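Local atomic coordinates of aminoglycoside phosphotransferase (Streptomyces rimosus, PDB entry 6FUC), a protein that probably phosphorylates aminoglycoside antibiotics such as streptomycin at the 3'' hydroxyl, using ATP as phosphate donor and so conferring resistance. Residues Y41-P46 with E54-R59; M102-W107 with E237-S242. One frame throughout, in Å; residues are numbered along the deposited sequence. Where two conformers were deposited one is given.

Interaction 1 of 2, residues Y41-P46 with E54-R59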
# COMPACT_ATOMS: atom_id res chain seq x y z
N TYR A 41 6.09 -9.98 -12.26
CA TYR A 41 5.37 -10.43 -11.10
C TYR A 41 3.97 -10.83 -11.50
O TYR A 41 3.44 -10.35 -12.51
CB TYR A 41 5.31 -9.36 -10.03
CG TYR A 41 6.51 -9.20 -9.15
CD1 TYR A 41 7.60 -8.53 -9.60
CD2 TYR A 41 6.52 -9.76 -7.88
CE1 TYR A 41 8.71 -8.35 -8.80
CE2 TYR A 41 7.67 -9.63 -7.05
CZ TYR A 41 8.74 -8.89 -7.55
OH TYR A 41 9.82 -8.67 -6.72
N ALA A 42 3.35 -11.68 -10.68
CA ALA A 42 1.94 -12.05 -10.89
C ALA A 42 1.22 -12.10 -9.55
O ALA A 42 1.75 -12.70 -8.59
CB ALA A 42 1.75 -13.32 -11.63
N LYS A 43 0.05 -11.56 -9.47
CA LYS A 43 -0.78 -11.70 -8.29
C LYS A 43 -2.00 -12.44 -8.69
O LYS A 43 -2.65 -12.08 -9.69
CB LYS A 43 -1.14 -10.31 -7.76
CG LYS A 43 -1.93 -10.28 -6.52
CD LYS A 43 -1.95 -8.88 -5.92
CE LYS A 43 -3.02 -8.89 -4.81
NZ LYS A 43 -3.10 -7.50 -4.26
N CYS A 44 -2.31 -13.51 -7.97
CA CYS A 44 -3.48 -14.31 -8.29
C CYS A 44 -4.41 -14.40 -7.12
O CYS A 44 -3.94 -14.43 -5.95
CB CYS A 44 -3.09 -15.73 -8.68
SG CYS A 44 -2.00 -15.85 -10.12
N VAL A 45 -5.70 -14.50 -7.41
CA VAL A 45 -6.72 -14.52 -6.38
C VAL A 45 -7.79 -15.52 -6.75
O VAL A 45 -8.01 -15.85 -7.95
CB VAL A 45 -7.38 -13.10 -6.18
CG1 VAL A 45 -6.31 -12.07 -5.81
CG2 VAL A 45 -8.24 -12.68 -7.38
N PRO A 46 -8.49 -16.03 -5.74
CA PRO A 46 -9.57 -16.92 -6.05
C PRO A 46 -10.79 -16.21 -6.61
O PRO A 46 -10.86 -14.99 -6.65
CB PRO A 46 -9.87 -17.62 -4.72
CG PRO A 46 -9.20 -16.86 -3.68
CD PRO A 46 -8.19 -15.96 -4.30
N GLU A 54 -9.26 -7.04 -10.28
CA GLU A 54 -9.56 -6.21 -11.43
C GLU A 54 -9.40 -4.72 -11.07
O GLU A 54 -8.92 -3.93 -11.88
CB GLU A 54 -10.95 -6.47 -11.95
CG GLU A 54 -11.17 -5.96 -13.35
CD GLU A 54 -12.50 -6.39 -13.89
OE1 GLU A 54 -13.03 -7.51 -13.56
OE2 GLU A 54 -13.06 -5.65 -14.71
N ALA A 55 -9.86 -4.38 -9.88
CA ALA A 55 -9.67 -3.01 -9.34
C ALA A 55 -8.20 -2.59 -9.30
O ALA A 55 -7.86 -1.46 -9.65
CB ALA A 55 -10.31 -2.89 -7.94
N GLU A 56 -7.34 -3.52 -8.87
CA GLU A 56 -5.91 -3.27 -8.87
C GLU A 56 -5.38 -3.11 -10.29
O GLU A 56 -4.59 -2.20 -10.55
CB GLU A 56 -5.19 -4.39 -8.10
CG GLU A 56 -3.70 -4.18 -8.09
CD GLU A 56 -2.95 -5.09 -7.13
OE1 GLU A 56 -3.60 -5.64 -6.20
OE2 GLU A 56 -1.71 -5.16 -7.27
N ARG A 57 -5.77 -4.00 -11.20
CA ARG A 57 -5.38 -3.89 -12.58
C ARG A 57 -5.64 -2.50 -13.10
O ARG A 57 -4.81 -1.88 -13.76
CB ARG A 57 -6.13 -4.96 -13.41
CG ARG A 57 -5.82 -4.88 -14.88
CD ARG A 57 -6.84 -5.59 -15.75
NE ARG A 57 -8.08 -4.83 -15.72
CZ ARG A 57 -9.16 -5.18 -16.32
NH1 ARG A 57 -9.24 -6.41 -16.80
NH2 ARG A 57 -10.22 -4.36 -16.29
N ASP A 58 -6.89 -2.05 -12.88
CA ASP A 58 -7.30 -0.76 -13.39
C ASP A 58 -6.48 0.40 -12.81
O ASP A 58 -6.17 1.37 -13.51
CB ASP A 58 -8.79 -0.56 -13.15
CG ASP A 58 -9.68 -1.51 -13.91
OD1 ASP A 58 -9.23 -2.15 -14.91
OD2 ASP A 58 -10.88 -1.60 -13.53
N ARG A 59 -6.15 0.30 -11.53
CA ARG A 59 -5.31 1.31 -10.87
C ARG A 59 -3.92 1.35 -11.48
O ARG A 59 -3.38 2.43 -11.76
CB ARG A 59 -5.28 1.04 -9.40
CG ARG A 59 -6.58 1.49 -8.71
CD ARG A 59 -6.78 0.80 -7.38
NE ARG A 59 -7.84 1.41 -6.58
CZ ARG A 59 -9.11 1.15 -6.81
NH1 ARG A 59 -9.52 0.33 -7.77
NH2 ARG A 59 -10.04 1.82 -6.10

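Interaction 2 of 2, residues M102-W107 with E237-S242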
# COMPACT_ATOMS: atom_id res chain seq x y z
N MET A 102 20.79 4.38 4.09
CA MET A 102 20.17 4.38 2.77
C MET A 102 18.79 5.06 2.81
O MET A 102 18.47 5.83 1.90
CB MET A 102 19.99 2.95 2.31
CG MET A 102 21.23 2.17 1.78
SD MET A 102 21.01 0.38 1.66
CE MET A 102 19.96 0.26 0.24
N LEU A 103 17.98 4.74 3.83
CA LEU A 103 16.64 5.36 3.89
C LEU A 103 16.77 6.81 4.08
O LEU A 103 15.99 7.62 3.52
CB LEU A 103 15.78 4.69 4.98
CG LEU A 103 14.32 5.07 4.98
CD1 LEU A 103 13.62 4.66 3.67
CD2 LEU A 103 13.57 4.48 6.15
N ARG A 104 17.75 7.23 4.91
CA ARG A 104 17.99 8.62 4.99
C ARG A 104 18.38 9.27 3.69
O ARG A 104 17.90 10.34 3.32
CB ARG A 104 19.08 8.91 6.07
CG ARG A 104 19.48 10.33 6.21
CD ARG A 104 18.35 11.13 6.70
NE ARG A 104 18.71 12.52 6.94
CZ ARG A 104 19.29 12.96 8.01
NH1 ARG A 104 19.62 12.17 9.02
NH2 ARG A 104 19.49 14.27 8.16
N ALA A 105 19.20 8.60 2.88
CA ALA A 105 19.52 9.14 1.57
C ALA A 105 18.27 9.30 0.67
O ALA A 105 18.26 10.13 -0.21
CB ALA A 105 20.53 8.24 0.81
N ALA A 106 17.32 8.42 0.83
CA ALA A 106 16.10 8.41 0.03
C ALA A 106 14.99 9.26 0.63
O ALA A 106 13.92 9.38 0.02
CB ALA A 106 15.61 6.99 -0.10
N TRP A 107 15.19 9.86 1.81
CA TRP A 107 14.08 10.44 2.56
C TRP A 107 13.45 11.64 1.84
O TRP A 107 12.22 11.70 1.60
CB TRP A 107 14.53 10.77 3.94
CG TRP A 107 13.45 11.05 4.99
CD1 TRP A 107 13.36 12.16 5.76
CD2 TRP A 107 12.42 10.18 5.41
NE1 TRP A 107 12.33 12.03 6.64
CE2 TRP A 107 11.72 10.84 6.46
CE3 TRP A 107 11.99 8.93 5.01
CZ2 TRP A 107 10.64 10.28 7.10
CZ3 TRP A 107 10.88 8.36 5.66
CH2 TRP A 107 10.22 9.06 6.71
N GLU A 237 17.78 8.00 18.31
CA GLU A 237 16.74 8.83 18.90
C GLU A 237 16.78 10.27 18.37
O GLU A 237 15.73 10.88 18.17
CB GLU A 237 16.90 8.86 20.45
N ARG A 238 17.97 10.83 18.13
CA ARG A 238 18.02 12.20 17.60
C ARG A 238 17.33 12.33 16.23
O ARG A 238 16.54 13.20 15.98
CB ARG A 238 19.44 12.72 17.51
CG ARG A 238 20.18 12.80 18.81
CD ARG A 238 21.55 13.33 18.69
NE ARG A 238 21.62 14.76 18.48
CZ ARG A 238 21.72 15.68 19.46
NH1 ARG A 238 21.67 15.33 20.73
NH2 ARG A 238 21.88 16.95 19.14
N TRP A 239 17.58 11.38 15.35
CA TRP A 239 16.93 11.35 14.05
C TRP A 239 15.48 10.92 14.15
O TRP A 239 14.63 11.60 13.53
CB TRP A 239 17.72 10.50 13.06
CG TRP A 239 17.02 10.42 11.74
CD1 TRP A 239 16.61 9.32 11.13
CD2 TRP A 239 16.71 11.50 10.84
NE1 TRP A 239 16.01 9.59 9.96
CE2 TRP A 239 16.07 10.93 9.73
CE3 TRP A 239 16.84 12.90 10.91
CZ2 TRP A 239 15.56 11.70 8.68
CZ3 TRP A 239 16.43 13.64 9.88
CH2 TRP A 239 15.76 13.05 8.77
N SER A 240 15.16 9.90 14.97
CA SER A 240 13.79 9.44 15.01
C SER A 240 12.88 10.57 15.52
O SER A 240 11.73 10.67 15.07
CB SER A 240 13.70 8.15 15.78
OG SER A 240 13.73 8.51 17.10
N GLN A 241 13.41 11.48 16.34
CA GLN A 241 12.62 12.62 16.91
C GLN A 241 12.41 13.75 15.86
O GLN A 241 11.53 14.61 16.02
CB GLN A 241 13.35 13.16 18.15
CG GLN A 241 13.36 12.22 19.36
CD GLN A 241 13.88 12.87 20.67
N SER A 242 13.20 13.74 14.77
CA SER A 242 13.21 14.85 13.76
C SER A 242 12.74 14.38 12.34
O SER A 242 12.45 15.26 11.48
CB SER A 242 14.69 15.34 13.57
OG SER A 242 14.79 16.55 12.84

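Interaction 1 of 2, residues Y41-P46 with E54-R59
With CG anti to the backbone N in both residues (chi1 -177° in Lys43, 179° in Glu56), and both chains extended beyond it, the side chains of Lys43 and Glu56 bridge strand 40-45 and helix 50-63. They cross at about a right angle, and the contact comes down to this single pair, although their CA atoms are 9.9 Å apart. Lys43 NZ donates to Glu56 OE1 over 2.7 Å, a salt bridge that uses the syn lone pair of the oxygen. Lys43 CD also lies 3.6 Å from Glu56 OE1, so the last methylenes before the ammonium also pass close to the carboxylate. Lys43 was modelled in two conformers, and the bridge described belongs to one of them. Elsewhere on the helix, Arg57 NE and NH2 both hold OD1 of Asp58 side-on, and Leu85 of the neighbouring strand 82-88 touches the side chains of Glu56 and Arg57. Position and chemistry are consistent with the lysine-glutamate pair of the protein kinase fold, which joins the third strand of the N-terminal lobe to helix C. As in those kinases, the glutamate probably orients the lysine amine for contact with the ATP phosphates.

Interaction 2 of 2, residues M102-W107 with E237-S242
Arg104 lays its guanidinium flat over one face of the Trp239 indole, the two planes only 4° from parallel. Arg104 CZ stands 3.6 Å from the centroid of the six-membered ring of Trp239, nearly above it, which makes this a cation-pi interaction as well as a stack. Arg104 NH1 reaches back toward the ring fusion, 3.4 Å from Trp239 CE3, while Arg104 CD sits 3.5 Å from Trp239 CZ2 and adds a CH-pi contact where the chain enters the guanidinium. A bend at chi2 (66°) swings CD over the ring, and the turn about the last bond before the guanidinium lays it flat on the same face. Trp107, one helical turn further along, meets the same indole differently. Its CD1 lies 3.7 Å from Trp239 CZ2, near the plane of the Trp239 ring, and the two indoles form an offset edge-to-face pair with planes at 74°. Trp239 therefore has a cation over one face and an aromatic ring at its edge, the arginine exposed and both tryptophans buried. Trp107 NE1 is hydrogen-bonded to the carbonyl oxygen of Ala243. Trp233, at the end of helix 219-233, packs edge-to-face against both Trp107 and Trp239, and Phe247 of helix 243-251 does so against Trp107, so an aromatic cluster ties helix 100-117 and the short helix 237-240 to these two helices.

Interaction 1 closes before interaction 2 opens along the chain, and the two lie on opposite sides of its centre, about 33 Å apart between centres and about 15 Å between nearest atoms. They share no helix or strand, though all four segments belong to the same phosphotransferase fold. Interaction 1 joins the five-stranded antiparallel sheet of the N-terminal lobe to helix 50-63 across a short sequence separation. By contrast, 102-107 with 237-242 brings together segments 130 residues apart within the helical C-terminal part. One is thus a polar link probably close to the nucleotide site, the other an aromatic and cation-pi join between parts of the helical lobe that are distant in sequence.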